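Local coordinates for enoyl-CoA hydratase/isomerase family protein (Pseudomonas syringae pv. tomato, PDB 3OT6) that probably acts on acyl-CoA thioesters, as a hydratase or isomerase of the crotonase family, at residues P94-V99 against N203-T208. Sequence-based numbering, arbitrary orientation.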
loop_
_atom_site.group_PDB
_atom_site.type_symbol
_atom_site.label_atom_id
_atom_site.label_comp_id
_atom_site.label_asym_id
_atom_site.label_seq_id
_atom_site.Cartn_x
_atom_site.Cartn_y
_atom_site.Cartn_z
ATOM N N PRO A 94 4.765 -13.527 -3.614
ATOM C CA PRO A 94 5.975 -14.322 -3.875
ATOM C C PRO A 94 7.123 -13.613 -4.606
ATOM O O PRO A 94 8.253 -14.113 -4.597
ATOM C CB PRO A 94 5.456 -15.553 -4.612
ATOM C CG PRO A 94 4.132 -15.177 -5.187
ATOM C CD PRO A 94 3.571 -14.050 -4.284
ATOM N N PHE A 95 6.868 -12.430 -5.154
ATOM C CA PHE A 95 7.902 -11.630 -5.824
ATOM C C PHE A 95 7.878 -10.209 -5.204
ATOM O O PHE A 95 6.884 -9.829 -4.553
ATOM C CB PHE A 95 7.677 -11.588 -7.371
ATOM C CG PHE A 95 7.552 -12.924 -7.959
ATOM C CD1 PHE A 95 8.683 -13.596 -8.405
ATOM C CD2 PHE A 95 6.318 -13.572 -7.992
ATOM C CE1 PHE A 95 8.587 -14.881 -8.893
ATOM C CE2 PHE A 95 6.211 -14.864 -8.462
ATOM C CZ PHE A 95 7.358 -15.529 -8.894
ATOM N N PRO A 96 8.960 -9.436 -5.404
ATOM C CA PRO A 96 9.085 -8.153 -4.773
ATOM C C PRO A 96 7.983 -7.187 -5.225
ATOM O O PRO A 96 7.657 -7.147 -6.410
ATOM C CB PRO A 96 10.480 -7.682 -5.246
ATOM C CG PRO A 96 11.276 -9.010 -5.417
ATOM C CD PRO A 96 10.207 -9.819 -6.111
ATOM N N ILE A 97 7.393 -6.443 -4.288
ATOM C CA ILE A 97 6.497 -5.350 -4.617
ATOM C C ILE A 97 7.124 -3.972 -4.314
ATOM O O ILE A 97 7.556 -3.678 -3.164
ATOM C CB ILE A 97 5.142 -5.511 -3.944
ATOM C CG1 ILE A 97 4.520 -6.852 -4.342
ATOM C CG2 ILE A 97 4.175 -4.377 -4.399
ATOM C CD1 ILE A 97 3.159 -7.112 -3.703
ATOM N N ILE A 98 7.213 -3.154 -5.373
ATOM C CA ILE A 98 7.649 -1.770 -5.297
ATOM C C ILE A 98 6.407 -0.917 -5.328
ATOM O O ILE A 98 5.469 -1.155 -6.118
ATOM C CB ILE A 98 8.558 -1.398 -6.475
ATOM C CG1 ILE A 98 9.741 -2.357 -6.558
ATOM C CG2 ILE A 98 9.107 0.011 -6.344
ATOM C CD1 ILE A 98 10.661 -2.152 -7.870
ATOM N N VAL A 99 6.344 0.045 -4.430
ATOM C CA VAL A 99 5.269 1.036 -4.524
ATOM C C VAL A 99 5.956 2.319 -4.898
ATOM O O VAL A 99 6.929 2.760 -4.212
ATOM C CB VAL A 99 4.434 1.186 -3.208
ATOM C CG1 VAL A 99 3.396 2.337 -3.352
ATOM C CG2 VAL A 99 3.743 -0.124 -2.913
ATOM N N ASN A 203 13.170 -17.604 -5.232
ATOM C CA ASN A 203 12.701 -18.636 -4.317
ATOM C C ASN A 203 13.151 -18.349 -2.882
ATOM O O ASN A 203 12.341 -18.371 -1.966
ATOM C CB ASN A 203 13.181 -20.010 -4.747
ATOM C CG ASN A 203 12.776 -21.060 -3.759
ATOM O OD1 ASN A 203 11.614 -21.468 -3.753
ATOM N ND2 ASN A 203 13.722 -21.489 -2.876
ATOM N N ALA A 204 14.435 -18.046 -2.701
ATOM C CA ALA A 204 14.930 -17.574 -1.423
ATOM C C ALA A 204 14.214 -16.293 -0.931
ATOM O O ALA A 204 13.979 -16.147 0.266
ATOM C CB ALA A 204 16.481 -17.382 -1.453
ATOM N N HIS A 205 13.857 -15.382 -1.843
ATOM C CA HIS A 205 13.099 -14.196 -1.495
ATOM C C HIS A 205 11.730 -14.573 -0.909
ATOM O O HIS A 205 11.381 -14.080 0.181
ATOM C CB HIS A 205 12.941 -13.349 -2.723
ATOM C CG HIS A 205 12.098 -12.144 -2.528
ATOM N ND1 HIS A 205 12.586 -10.976 -1.960
ATOM C CD2 HIS A 205 10.815 -11.889 -2.887
ATOM C CE1 HIS A 205 11.630 -10.061 -1.971
ATOM N NE2 HIS A 205 10.551 -10.585 -2.530
ATOM N N LYS A 206 10.986 -15.456 -1.589
ATOM C CA LYS A 206 9.678 -15.854 -1.177
ATOM C C LYS A 206 9.752 -16.502 0.206
ATOM O O LYS A 206 9.041 -16.083 1.104
ATOM C CB LYS A 206 9.082 -16.833 -2.209
ATOM C CG LYS A 206 7.748 -17.439 -1.793
ATOM C CD LYS A 206 7.155 -18.461 -2.811
ATOM C CE LYS A 206 8.223 -19.521 -3.165
ATOM N NZ LYS A 206 7.757 -20.679 -3.999
ATOM N N LYS A 207 10.596 -17.527 0.375
ATOM C CA LYS A 207 10.685 -18.248 1.619
ATOM C C LYS A 207 11.122 -17.297 2.745
ATOM O O LYS A 207 10.521 -17.339 3.830
ATOM C CB LYS A 207 11.712 -19.399 1.524
ATOM C CG LYS A 207 11.506 -20.530 0.456
ATOM C CD LYS A 207 10.139 -21.192 0.569
ATOM C CE LYS A 207 9.770 -21.996 -0.724
ATOM N NZ LYS A 207 8.356 -22.571 -0.658
ATOM N N THR A 208 12.155 -16.453 2.515
ATOM C CA THR A 208 12.613 -15.524 3.553
ATOM C C THR A 208 11.480 -14.513 3.937
ATOM O O THR A 208 11.252 -14.231 5.117
ATOM C CB THR A 208 13.909 -14.804 3.142
ATOM O OG1 THR A 208 14.922 -15.787 2.886
ATOM C CG2 THR A 208 14.461 -13.788 4.237
#
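Pro-96 and His-205 meet where the loop leading into strand 97-100 of a crotonase-like fold touches the C-terminal helix, 202-230. The strand is an inner, parallel member of the larger sheet, between strands 50-54 and 118-122.

The main interaction is CH-pi. Pro-96 CG lies over one face of the His-205 imidazole, 3.7 Å from the ring centroid. It sits off-centre, nearest NE2, with CG to His-205 NE2 at 3.4 Å. His-205 CG is anti to the backbone N (chi1 176°), which carries the ring from the helix toward the loop. The edge of the same ring faces the loop backbone: Pro-94 O lies near the ring plane, 3.8 Å from His-205 CD2. Lys-209 NZ, from the next turn of the helix, makes weak hydrogen bonds to His-205 NE2 and to Phe-95 O; the second of these links helix to loop.

Aliphatic packing adds a second patch. The Lys-206 chain lies against Pro-94, with its CD 3.8 Å from Pro-94 CB. The chain bends at chi3 (51°), and the amine turns off from the loop.

Within the helix, the turn that carries His-205 and Lys-206 has a doubly bonded carbonyl. Ala-204 O accepts from both Thr-208 N and Thr-208 OG1, which approach from opposite faces of the carbonyl plane; the OG1 to Ala-204 O distance is 2.8 Å.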